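Local coordinates for protein xylulose kinase (Escherichia coli, PDB 2ITM) that phosphorylates D-xylulose with ATP to give D-xylulose 5-phosphate, and acts less efficiently on 1-deoxy-D-xylulose, at residues A[411-416]-A[454-459]; A[373-378]-A[467-472]; A[25-30]-A[56-61]; A[1-6]-A[14-19]. All coordinates share one frame; numbering follows the deposited sequence.

From the N terminus, contact 4 closes first, folding residues 1-6 back on 14-19 as a hairpin. Contact 3 follows in series and lays helix 45-62 over the next strand, 23-30. The two touch, with centres about 11 Å apart: Ala25 and Gln27 pair with Leu16 and Val14 in the same sheet, and Leu59 packs on Ile3. Both belong to the N-terminal half of the kinase. In the C-terminal half, contact 2 closes a long loop from helix 358-381 to helix 459-479, and contact 1, which joins strands 414-417 and 451-455, is nested inside it. Their centres are about 16 Å apart, and no two loops cross.

Contact 1: residues A[411-416]-A[454-459]; sequences GQQLDY and SHLPDA
Pro457 lays its ring against the backbone of Gly411, with Pro457 CG 3.6 Å from Gly411 C, where the two chains run in nearly opposite directions. Beside it, the side chains of Gln413 and Leu456 cross at a slant, and Gln413 NE2 lies 3.9 Å from Leu456 CD2. Gln413 spans the distance as a straight rod, CG anti to the backbone N (chi1 174°); its OE1 is hydrogen-bonded to Ser389 OG. The pairing adds strand 451-455 antiparallel to strand 414-417, at one border of the mixed sheet in the C-terminal, actin-like domain of this FGGY kinase. Leu414 and His455 are a hydrogen-bonded pair. Leu414 N meets a lone pair of His455 O in the carbonyl plane at 3.0 Å, whereas His455 N reaches Leu414 O, at 2.9 Å, from 39° above that carbonyl's plane. Both side chains leave toward helix 400-410. The His455 ring turns its edge to Leu414 O, 3.6 Å from His455 CD2, while NE2 is hydrogen-bonded to Arg403. On the other face of the sheet, Ser454 OG donates to Asp415 OD1 at a modelled 2.4 Å, a length so short that its exact value is doubtful.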
loop_
_atom_site.group_PDB
_atom_site.type_symbol
_atom_site.label_atom_id
_atom_site.label_comp_id
_atom_site.label_asym_id
_atom_site.label_seq_id
_atom_site.Cartn_x
_atom_site.Cartn_y
_atom_site.Cartn_z
ATOM N N GLY A 411 -17.347 3.090 23.454
ATOM C CA GLY A 411 -18.381 2.967 24.459
ATOM C C GLY A 411 -17.876 3.314 25.839
ATOM O O GLY A 411 -18.501 3.018 26.833
ATOM N N GLN A 412 -16.714 3.946 25.875
ATOM C CA GLN A 412 -16.003 4.202 27.107
ATOM C C GLN A 412 -15.956 5.684 27.399
ATOM O O GLN A 412 -15.678 6.481 26.526
ATOM C CB GLN A 412 -14.590 3.667 26.988
ATOM C CG GLN A 412 -14.017 3.173 28.261
ATOM C CD GLN A 412 -14.635 1.882 28.706
ATOM O OE1 GLN A 412 -14.976 1.043 27.886
ATOM N NE2 GLN A 412 -14.777 1.723 30.026
ATOM N N GLN A 413 -16.230 6.052 28.643
ATOM C CA GLN A 413 -16.010 7.418 29.091
ATOM C C GLN A 413 -14.525 7.756 29.187
ATOM O O GLN A 413 -13.779 7.136 29.936
ATOM C CB GLN A 413 -16.692 7.659 30.431
ATOM C CG GLN A 413 -16.377 9.021 31.037
ATOM C CD GLN A 413 -17.031 9.242 32.378
ATOM O OE1 GLN A 413 -16.360 9.512 33.366
ATOM N NE2 GLN A 413 -18.338 9.140 32.414
ATOM N N LEU A 414 -14.091 8.748 28.430
ATOM C CA LEU A 414 -12.676 9.117 28.430
ATOM C C LEU A 414 -12.413 10.457 29.102
ATOM O O LEU A 414 -12.830 11.503 28.617
ATOM C CB LEU A 414 -12.131 9.090 26.992
ATOM C CG LEU A 414 -12.444 7.843 26.176
ATOM C CD1 LEU A 414 -11.949 7.968 24.788
ATOM C CD2 LEU A 414 -11.915 6.646 26.852
ATOM N N ASP A 415 -11.707 10.402 30.224
ATOM C CA ASP A 415 -11.348 11.581 31.011
ATOM C C ASP A 415 -10.019 12.177 30.535
ATOM O O ASP A 415 -8.932 11.613 30.794
ATOM C CB ASP A 415 -11.173 11.221 32.479
ATOM C CG ASP A 415 -12.467 10.809 33.148
ATOM O OD1 ASP A 415 -13.528 11.330 32.775
ATOM O OD2 ASP A 415 -12.420 9.975 34.065
ATOM N N TYR A 416 -10.091 13.311 29.857
ATOM C CA TYR A 416 -8.895 14.005 29.425
ATOM C C TYR A 416 -8.269 14.810 30.550
ATOM O O TYR A 416 -8.922 15.614 31.197
ATOM C CB TYR A 416 -9.188 14.910 28.245
ATOM C CG TYR A 416 -7.970 15.540 27.639
ATOM C CD1 TYR A 416 -6.844 14.794 27.369
ATOM C CD2 TYR A 416 -7.946 16.880 27.337
ATOM C CE1 TYR A 416 -5.738 15.366 26.815
ATOM C CE2 TYR A 416 -6.845 17.455 26.781
ATOM C CZ TYR A 416 -5.742 16.698 26.523
ATOM O OH TYR A 416 -4.642 17.284 25.960
ATOM N N SER A 454 -14.364 15.575 30.127
ATOM C CA SER A 454 -14.846 14.212 30.180
ATOM C C SER A 454 -15.758 13.887 28.982
ATOM O O SER A 454 -16.751 14.555 28.751
ATOM C CB SER A 454 -15.597 13.971 31.476
ATOM O OG SER A 454 -14.784 13.323 32.424
ATOM N N HIS A 455 -15.404 12.845 28.244
ATOM C CA HIS A 455 -16.106 12.492 27.027
ATOM C C HIS A 455 -17.011 11.300 27.223
ATOM O O HIS A 455 -16.547 10.203 27.453
ATOM C CB HIS A 455 -15.124 12.206 25.917
ATOM C CG HIS A 455 -14.329 13.394 25.499
ATOM N ND1 HIS A 455 -14.678 14.179 24.426
ATOM C CD2 HIS A 455 -13.195 13.927 26.001
ATOM C CE1 HIS A 455 -13.798 15.148 24.288
ATOM N NE2 HIS A 455 -12.888 15.018 25.232
ATOM N N LEU A 456 -18.312 11.525 27.124
ATOM C CA LEU A 456 -19.251 10.425 27.125
ATOM C C LEU A 456 -19.599 9.965 25.731
ATOM O O LEU A 456 -19.759 10.758 24.828
ATOM C CB LEU A 456 -20.502 10.757 27.921
ATOM C CG LEU A 456 -20.450 10.374 29.389
ATOM C CD1 LEU A 456 -21.150 11.412 30.199
ATOM C CD2 LEU A 456 -21.056 9.018 29.636
ATOM N N PRO A 457 -19.680 8.658 25.564
ATOM C CA PRO A 457 -20.085 8.068 24.294
ATOM C C PRO A 457 -21.442 8.581 23.851
ATOM O O PRO A 457 -22.390 8.541 24.616
ATOM C CB PRO A 457 -20.156 6.573 24.607
ATOM C CG PRO A 457 -19.738 6.428 26.019
ATOM C CD PRO A 457 -19.858 7.730 26.683
ATOM N N ASP A 458 -21.520 9.058 22.619
ATOM C CA ASP A 458 -22.800 9.338 22.001
ATOM C C ASP A 458 -23.494 8.067 21.541
ATOM O O ASP A 458 -22.927 7.282 20.809
ATOM C CB ASP A 458 -22.656 10.318 20.849
ATOM C CG ASP A 458 -23.972 10.652 20.210
ATOM O OD1 ASP A 458 -24.279 10.079 19.164
ATOM O OD2 ASP A 458 -24.759 11.478 20.679
ATOM N N ALA A 459 -24.722 7.879 22.000
ATOM C CA ALA A 459 -25.423 6.617 21.844
ATOM C C ALA A 459 -25.702 6.305 20.387
ATOM O O ALA A 459 -25.685 5.158 19.981
ATOM C CB ALA A 459 -26.703 6.633 22.636
#

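Contact 2: residues A[373-378]-A[467-472]; sequences LADGMD and PRRETF
Arg469 reaches from its helix to two aspartates of the other, and charge carries most of the contact. The shorter salt bridge runs from Arg469 NH2 to Asp378 OD2, 2.8 Å; the carboxylate meets the guanidinium at its edge, from the opposite direction, with the planes 45° apart. The longer joins Arg469 NH1 to Asp375 OD1 at 3.4 Å, an oblique approach in which the two side chains slide past each other. A bend at chi3 (94°) turns the guanidinium so that it can serve both. The stronger partner of Asp375 OD1 is Arg473, one turn further along the arginine's own helix. A water lies 2.9 Å from Asp378 OD1, probably donating to it, and accepts a weak bond from Arg469 NH2.

Van der Waals contacts flank the charged groups. Ala374 CB lies over one face of the guanidinium, 3.3 Å from Arg469 NH2. Separately, the Phe472 ring sets its edge against a carboxylate oxygen, Phe472 CE2 being 3.7 Å from Asp375 OD2.

Helices 358-381 and 459-479 of the C-terminal domain cross here almost at right angles (85°), their segment axes 11.5 Å apart. That spacing is bridged by the long arginine, and Ile409 of helix 400-410 packs against both Ala374 and Arg469.

With Arg469 and Arg473 set against Asp375 and Asp378, the charges largely balance, which is likely to keep both aspartates ionised and the buried guanidinium from turning.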
loop_
_atom_site.group_PDB
_atom_site.type_symbol
_atom_site.label_atom_id
_atom_site.label_comp_id
_atom_site.label_asym_id
_atom_site.label_seq_id
_atom_site.Cartn_x
_atom_site.Cartn_y
_atom_site.Cartn_z
ATOM N N LEU A 373 -7.455 0.642 18.987
ATOM C CA LEU A 373 -7.357 0.997 20.387
ATOM C C LEU A 373 -8.506 0.445 21.226
ATOM O O LEU A 373 -8.303 -0.011 22.331
ATOM C CB LEU A 373 -7.245 2.510 20.555
ATOM C CG LEU A 373 -5.978 3.184 20.023
ATOM C CD1 LEU A 373 -6.051 4.678 20.131
ATOM C CD2 LEU A 373 -4.724 2.640 20.669
ATOM N N ALA A 374 -9.714 0.495 20.683
ATOM C CA ALA A 374 -10.897 0.001 21.366
ATOM C C ALA A 374 -10.860 -1.508 21.570
ATOM O O ALA A 374 -11.198 -2.001 22.632
ATOM C CB ALA A 374 -12.137 0.401 20.621
ATOM N N ASP A 375 -10.454 -2.230 20.536
ATOM C CA ASP A 375 -10.285 -3.668 20.621
ATOM C C ASP A 375 -9.222 -3.989 21.652
ATOM O O ASP A 375 -9.340 -4.945 22.404
ATOM C CB ASP A 375 -9.875 -4.245 19.267
ATOM C CG ASP A 375 -11.052 -4.496 18.347
ATOM O OD1 ASP A 375 -12.189 -4.630 18.835
ATOM O OD2 ASP A 375 -10.914 -4.573 17.124
ATOM N N GLY A 376 -8.172 -3.171 21.663
ATOM C CA GLY A 376 -7.081 -3.319 22.605
ATOM C C GLY A 376 -7.546 -3.232 24.042
ATOM O O GLY A 376 -7.223 -4.076 24.878
ATOM N N MET A 377 -8.323 -2.208 24.337
ATOM C CA MET A 377 -8.911 -2.082 25.659
ATOM C C MET A 377 -9.884 -3.216 26.001
ATOM O O MET A 377 -9.831 -3.734 27.111
ATOM C CB MET A 377 -9.559 -0.709 25.833
ATOM C CG MET A 377 -8.557 0.436 25.806
ATOM S SD MET A 377 -9.191 1.998 26.394
ATOM C CE MET A 377 -10.239 2.455 25.050
ATOM N N ASP A 378 -10.737 -3.595 25.063
ATOM C CA ASP A 378 -11.670 -4.695 25.261
ATOM C C ASP A 378 -10.978 -5.979 25.724
ATOM O O ASP A 378 -11.437 -6.646 26.617
ATOM C CB ASP A 378 -12.440 -4.964 23.970
ATOM C CG ASP A 378 -13.510 -3.924 23.686
ATOM O OD1 ASP A 378 -13.830 -3.134 24.577
ATOM O OD2 ASP A 378 -14.076 -3.832 22.591
ATOM N N PRO A 467 -21.014 -1.919 13.748
ATOM C CA PRO A 467 -20.811 -2.724 12.545
ATOM C C PRO A 467 -19.495 -2.448 11.836
ATOM O O PRO A 467 -18.964 -3.331 11.201
ATOM C CB PRO A 467 -21.989 -2.352 11.648
ATOM C CG PRO A 467 -22.588 -1.141 12.234
ATOM C CD PRO A 467 -22.227 -1.100 13.661
ATOM N N ARG A 468 -18.981 -1.235 11.957
ATOM C CA ARG A 468 -17.670 -0.924 11.425
ATOM C C ARG A 468 -16.530 -1.611 12.183
ATOM O O ARG A 468 -15.567 -2.053 11.586
ATOM C CB ARG A 468 -17.452 0.583 11.360
ATOM C CG ARG A 468 -18.398 1.288 10.428
ATOM C CD ARG A 468 -18.349 2.793 10.496
ATOM N NE ARG A 468 -18.428 3.398 9.174
ATOM C CZ ARG A 468 -19.561 3.697 8.588
ATOM N NH1 ARG A 468 -20.692 3.448 9.218
ATOM N NH2 ARG A 468 -19.586 4.241 7.390
ATOM N N ARG A 469 -16.671 -1.686 13.503
ATOM C CA ARG A 469 -15.747 -2.406 14.373
ATOM C C ARG A 469 -15.702 -3.881 14.007
ATOM O O ARG A 469 -14.641 -4.465 13.919
ATOM C CB ARG A 469 -16.164 -2.252 15.842
ATOM C CG ARG A 469 -15.571 -1.056 16.569
ATOM C CD ARG A 469 -16.303 -0.643 17.815
ATOM N NE ARG A 469 -15.780 -1.223 19.047
ATOM C CZ ARG A 469 -14.572 -1.696 19.192
ATOM N NH1 ARG A 469 -13.730 -1.663 18.181
ATOM N NH2 ARG A 469 -14.194 -2.209 20.346
ATOM N N GLU A 470 -16.878 -4.460 13.810
ATOM C CA GLU A 470 -17.029 -5.827 13.344
ATOM C C GLU A 470 -16.337 -6.028 12.014
ATOM O O GLU A 470 -15.650 -6.997 11.809
ATOM C CB GLU A 470 -18.506 -6.117 13.198
ATOM C CG GLU A 470 -18.891 -7.568 13.070
ATOM C CD GLU A 470 -20.395 -7.729 12.963
ATOM O OE1 GLU A 470 -21.120 -7.064 13.727
ATOM O OE2 GLU A 470 -20.842 -8.499 12.104
ATOM N N THR A 471 -16.531 -5.089 11.114
ATOM C CA THR A 471 -15.933 -5.178 9.803
ATOM C C THR A 471 -14.412 -5.048 9.867
ATOM O O THR A 471 -13.690 -5.845 9.296
ATOM C CB THR A 471 -16.554 -4.146 8.854
ATOM O OG1 THR A 471 -17.861 -4.575 8.478
ATOM C CG2 THR A 471 -15.819 -4.124 7.552
ATOM N N PHE A 472 -13.948 -4.036 10.584
ATOM C CA PHE A 472 -12.538 -3.886 10.928
ATOM C C PHE A 472 -11.869 -5.153 11.463
ATOM O O PHE A 472 -10.865 -5.548 10.968
ATOM C CB PHE A 472 -12.343 -2.716 11.893
ATOM C CG PHE A 472 -10.954 -2.600 12.445
ATOM C CD1 PHE A 472 -9.992 -1.881 11.785
ATOM C CD2 PHE A 472 -10.616 -3.206 13.628
ATOM C CE1 PHE A 472 -8.728 -1.779 12.295
ATOM C CE2 PHE A 472 -9.354 -3.105 14.133
ATOM C CZ PHE A 472 -8.411 -2.390 13.468
HETATM O O HOH W 1 -15.815 -1.501 23.298
#

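Contact 3: residues A[25-30]-A[56-61]; sequences AAQTEK and MKALGD
Leu59 presses its CD1 methyl against the backbone of Ala26, 3.7 Å from Ala26 C, where helix 45-62 covers the border strand 23-30 of the mixed sheet in the N-terminal, actin-like domain. The segment axes approach to 7.7 Å and run largely opposed, at 148°. This is the tight part: with CG of Leu59 anti to its backbone N (chi1 -166°), CD1 also reaches Ala25 CB, at 3.9 Å, and the residue continues inward onto Ile3 and Val14. Next to it Gln27 bends at chi2 (63°) and brings the carbon part of its side chain across the methyl of Ala58, Gln27 CG standing 3.6 Å from Ala58 CB. With an alanine in place of Gln27, the methyl of Ala58 would probably lose its cover from the strand, opening a gap beside the helix. Further along the strand the fit slackens. Thr28 and Lys30 are exposed, and Glu29, though its CB points to the helix, forms a salt bridge with Arg54, two residues before this helical segment. Lys57, on the solvent side of the helix, pairs with Asp53. At the packed side the Gln27 chain still makes one last close approach, its CD lying 3.5 Å from Ala58 CB.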
loop_
_atom_site.group_PDB
_atom_site.type_symbol
_atom_site.label_atom_id
_atom_site.label_comp_id
_atom_site.label_asym_id
_atom_site.label_seq_id
_atom_site.Cartn_x
_atom_site.Cartn_y
_atom_site.Cartn_z
ATOM N N ALA A 25 12.154 21.671 39.068
ATOM C CA ALA A 25 13.261 21.597 38.146
ATOM C C ALA A 25 13.381 20.214 37.533
ATOM O O ALA A 25 13.036 19.244 38.144
ATOM C CB ALA A 25 14.563 22.001 38.801
ATOM N N ALA A 26 13.886 20.161 36.315
ATOM C CA ALA A 26 14.096 18.931 35.580
ATOM C C ALA A 26 15.398 18.955 34.832
ATOM O O ALA A 26 15.928 19.995 34.535
ATOM C CB ALA A 26 13.006 18.685 34.643
ATOM N N GLN A 27 15.897 17.783 34.528
ATOM C CA GLN A 27 17.108 17.650 33.802
ATOM C C GLN A 27 17.156 16.324 33.079
ATOM O O GLN A 27 16.793 15.318 33.618
ATOM C CB GLN A 27 18.291 17.857 34.717
ATOM C CG GLN A 27 19.607 17.936 34.033
ATOM C CD GLN A 27 19.728 19.105 33.089
ATOM O OE1 GLN A 27 19.765 20.224 33.519
ATOM N NE2 GLN A 27 19.813 18.830 31.817
ATOM N N THR A 28 17.607 16.358 31.833
ATOM C CA THR A 28 17.707 15.178 30.995
ATOM C C THR A 28 19.078 14.931 30.398
ATOM O O THR A 28 19.790 15.845 30.070
ATOM C CB THR A 28 16.702 15.230 29.848
ATOM O OG1 THR A 28 15.384 15.054 30.326
ATOM C CG2 THR A 28 16.821 14.079 29.031
ATOM N N GLU A 29 19.438 13.674 30.247
ATOM C CA GLU A 29 20.701 13.315 29.626
ATOM C C GLU A 29 20.512 12.140 28.699
ATOM O O GLU A 29 19.822 11.194 29.025
ATOM C CB GLU A 29 21.735 12.962 30.681
ATOM C CG GLU A 29 22.207 14.132 31.526
ATOM C CD GLU A 29 23.177 15.003 30.782
ATOM O OE1 GLU A 29 24.028 14.448 30.067
ATOM O OE2 GLU A 29 23.079 16.233 30.906
ATOM N N LYS A 30 21.140 12.203 27.539
ATOM C CA LYS A 30 20.923 11.211 26.512
ATOM C C LYS A 30 21.698 9.942 26.768
ATOM O O LYS A 30 22.691 9.941 27.473
ATOM C CB LYS A 30 21.204 11.783 25.125
ATOM C CG LYS A 30 20.073 12.641 24.590
ATOM C CD LYS A 30 20.273 13.048 23.142
ATOM C CE LYS A 30 19.599 14.374 22.870
ATOM N NZ LYS A 30 18.935 14.432 21.551
ATOM N N MET A 56 22.164 14.813 37.581
ATOM C CA MET A 56 21.926 15.248 38.937
ATOM C C MET A 56 22.812 16.441 39.256
ATOM O O MET A 56 22.449 17.306 40.028
ATOM C CB MET A 56 22.209 14.116 39.916
ATOM C CG MET A 56 21.184 12.997 39.909
ATOM S SD MET A 56 19.581 13.516 40.478
ATOM C CE MET A 56 19.980 13.715 42.179
ATOM N N LYS A 57 23.987 16.462 38.660
ATOM C CA LYS A 57 24.881 17.590 38.795
ATOM C C LYS A 57 24.326 18.815 38.091
ATOM O O LYS A 57 24.359 19.906 38.624
ATOM C CB LYS A 57 26.279 17.235 38.296
ATOM C CG LYS A 57 27.128 16.569 39.353
ATOM C CD LYS A 57 28.323 15.829 38.793
ATOM C CE LYS A 57 29.085 15.163 39.909
ATOM N NZ LYS A 57 30.262 14.437 39.440
ATOM N N ALA A 58 23.797 18.618 36.895
ATOM C CA ALA A 58 23.154 19.700 36.187
ATOM C C ALA A 58 21.929 20.225 36.927
ATOM O O ALA A 58 21.707 21.427 36.999
ATOM C CB ALA A 58 22.805 19.284 34.800
ATOM N N LEU A 59 21.136 19.317 37.474
ATOM C CA LEU A 59 19.956 19.700 38.241
ATOM C C LEU A 59 20.345 20.659 39.337
ATOM O O LEU A 59 19.646 21.616 39.610
ATOM C CB LEU A 59 19.270 18.474 38.833
ATOM C CG LEU A 59 17.858 18.666 39.381
ATOM C CD1 LEU A 59 16.847 18.860 38.287
ATOM C CD2 LEU A 59 17.460 17.538 40.269
ATOM N N GLY A 60 21.472 20.379 39.966
ATOM C CA GLY A 60 21.863 21.050 41.175
ATOM C C GLY A 60 22.339 22.457 40.894
ATOM O O GLY A 60 22.197 23.332 41.726
ATOM N N ASP A 61 22.901 22.660 39.710
ATOM C CA ASP A 61 23.210 23.990 39.212
ATOM C C ASP A 61 21.961 24.857 39.164
ATOM O O ASP A 61 21.977 25.975 39.616
ATOM C CB ASP A 61 23.808 23.910 37.810
ATOM C CG ASP A 61 25.150 23.203 37.775
ATOM O OD1 ASP A 61 25.885 23.244 38.781
ATOM O OD2 ASP A 61 25.551 22.583 36.774
#

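Contact 4: residues A[1-6]-A[14-19]; sequences MYIGID and VILLNE
Met1 folds back over the opposite chain: CG sits beside its own backbone N (chi1 -51°), and bends at chi2 and chi3 carry the sulfur to Asn18, with Met1 SD 3.6 Å from Asn18 CA. Its side chain crosses that of Leu16 at about a right angle, although their modelled methyl contact is too close to trust. An alanine at Met1 would stop at CB, and the backbone of Asn18 would probably lose the sulfur that lies against it. Tyr2 turns its ring edge toward Asn18 O, 3.8 Å from Tyr2 CD1, and reaches helix 424-436 beyond. The two strands form the antiparallel hairpin that opens the actin-like fold; in this superfamily its turn forms a phosphate-binding loop of the ATP site, and Asp6, thought to be important for activity, lies toward that end. Tyr2 and Leu17 are a hydrogen-bonded pair, with Leu17 N 2.7 Å from Tyr2 O; Gly4 and Ile15 are the next, with Ile15 N 2.9 Å from Gly4 O in its carbonyl plane. Ile15 holds CG1 between its backbone N and carbonyl carbon (chi1 73°), which sets that atom 3.9 Å from Gly4 N, where no side chain intervenes. On the face covered by helix 45-62, Ile3 CD1 meets Leu16 CD2 at 3.8 Å. Ile5 and Val14 lie there side by side, Ile5 CG1 4.1 Å from Val14 CG1.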
loop_
_atom_site.group_PDB
_atom_site.type_symbol
_atom_site.label_atom_id
_atom_site.label_comp_id
_atom_site.label_asym_id
_atom_site.label_seq_id
_atom_site.Cartn_x
_atom_site.Cartn_y
_atom_site.Cartn_z
ATOM N N MET A 1 11.873 18.653 50.082
ATOM C CA MET A 1 11.819 18.445 48.651
ATOM C C MET A 1 12.071 16.990 48.294
ATOM O O MET A 1 12.421 16.201 49.150
ATOM C CB MET A 1 12.814 19.348 47.949
ATOM C CG MET A 1 12.730 20.808 48.349
ATOM S SD MET A 1 11.840 21.821 47.184
ATOM C CE MET A 1 12.880 21.617 45.740
ATOM N N TYR A 2 11.889 16.656 47.020
ATOM C CA TYR A 2 11.986 15.294 46.554
ATOM C C TYR A 2 12.655 15.174 45.185
ATOM O O TYR A 2 12.531 16.056 44.353
ATOM C CB TYR A 2 10.636 14.588 46.584
ATOM C CG TYR A 2 9.929 14.805 47.881
ATOM C CD1 TYR A 2 9.028 15.844 48.033
ATOM C CD2 TYR A 2 10.192 14.009 48.977
ATOM C CE1 TYR A 2 8.404 16.067 49.225
ATOM C CE2 TYR A 2 9.577 14.227 50.169
ATOM C CZ TYR A 2 8.681 15.260 50.292
ATOM O OH TYR A 2 8.063 15.475 51.484
ATOM N N ILE A 3 13.385 14.081 44.981
ATOM C CA ILE A 3 13.940 13.714 43.684
ATOM C C ILE A 3 13.292 12.449 43.127
ATOM O O ILE A 3 13.132 11.461 43.828
ATOM C CB ILE A 3 15.464 13.515 43.772
ATOM C CG1 ILE A 3 16.164 14.793 44.203
ATOM C CG2 ILE A 3 16.022 13.006 42.454
ATOM C CD1 ILE A 3 16.207 15.823 43.150
ATOM N N GLY A 4 12.940 12.503 41.850
ATOM C CA GLY A 4 12.681 11.324 41.061
ATOM C C GLY A 4 13.644 11.169 39.904
ATOM O O GLY A 4 13.897 12.113 39.169
ATOM N N ILE A 5 14.194 9.968 39.773
ATOM C CA ILE A 5 15.013 9.578 38.635
ATOM C C ILE A 5 14.300 8.552 37.763
ATOM O O ILE A 5 13.765 7.572 38.260
ATOM C CB ILE A 5 16.330 8.986 39.103
ATOM C CG1 ILE A 5 17.043 9.922 40.069
ATOM C CG2 ILE A 5 17.211 8.672 37.929
ATOM C CD1 ILE A 5 18.123 9.254 40.849
ATOM N N ASP A 6 14.323 8.777 36.457
ATOM C CA ASP A 6 13.842 7.798 35.491
ATOM C C ASP A 6 14.931 7.380 34.523
ATOM O O ASP A 6 15.347 8.145 33.663
ATOM C CB ASP A 6 12.624 8.318 34.744
ATOM C CG ASP A 6 12.141 7.366 33.673
ATOM O OD1 ASP A 6 11.806 7.846 32.589
ATOM O OD2 ASP A 6 12.053 6.139 33.825
ATOM N N VAL A 14 15.869 13.401 35.501
ATOM C CA VAL A 14 15.727 13.683 36.914
ATOM C C VAL A 14 14.867 14.904 37.164
ATOM O O VAL A 14 14.947 15.887 36.442
ATOM C CB VAL A 14 17.089 13.841 37.620
ATOM C CG1 VAL A 14 18.019 12.701 37.269
ATOM C CG2 VAL A 14 17.728 15.167 37.287
ATOM N N ILE A 15 14.034 14.823 38.191
ATOM C CA ILE A 15 13.183 15.932 38.583
ATOM C C ILE A 15 13.284 16.295 40.054
ATOM O O ILE A 15 13.632 15.463 40.896
ATOM C CB ILE A 15 11.721 15.665 38.217
ATOM C CG1 ILE A 15 11.100 14.618 39.128
ATOM C CG2 ILE A 15 11.580 15.321 36.742
ATOM C CD1 ILE A 15 9.611 14.568 39.036
ATOM N N LEU A 16 12.952 17.540 40.350
ATOM C CA LEU A 16 12.919 18.048 41.704
ATOM C C LEU A 16 11.511 18.467 42.055
ATOM O O LEU A 16 11.010 19.415 41.457
ATOM C CB LEU A 16 13.856 19.225 41.803
ATOM C CG LEU A 16 14.563 19.568 43.103
ATOM C CD1 LEU A 16 14.500 21.028 43.375
ATOM C CD2 LEU A 16 14.132 18.772 44.288
ATOM N N LEU A 17 10.902 17.794 43.022
ATOM C CA LEU A 17 9.567 18.142 43.477
ATOM C C LEU A 17 9.653 18.960 44.740
ATOM O O LEU A 17 10.453 18.675 45.613
ATOM C CB LEU A 17 8.753 16.888 43.783
ATOM C CG LEU A 17 7.996 16.080 42.738
ATOM C CD1 LEU A 17 6.923 15.288 43.414
ATOM C CD2 LEU A 17 7.409 16.962 41.664
ATOM N N ASN A 18 8.792 19.961 44.846
ATOM C CA ASN A 18 8.628 20.704 46.082
ATOM C C ASN A 18 7.762 20.011 47.126
ATOM O O ASN A 18 7.230 18.943 46.893
ATOM C CB ASN A 18 8.118 22.117 45.797
ATOM C CG ASN A 18 6.729 22.133 45.188
ATOM O OD1 ASN A 18 6.366 23.065 44.502
ATOM N ND2 ASN A 18 5.959 21.105 45.444
ATOM N N GLU A 19 7.630 20.636 48.285
ATOM C CA GLU A 19 6.762 20.117 49.322
ATOM C C GLU A 19 5.355 19.868 48.808
ATOM O O GLU A 19 4.735 18.875 49.154
ATOM C CB GLU A 19 6.742 21.040 50.534
ATOM C CG GLU A 19 8.042 21.785 50.764
ATOM C CD GLU A 19 8.375 22.747 49.645
ATOM O OE1 GLU A 19 9.439 22.591 49.026
ATOM O OE2 GLU A 19 7.570 23.662 49.382
#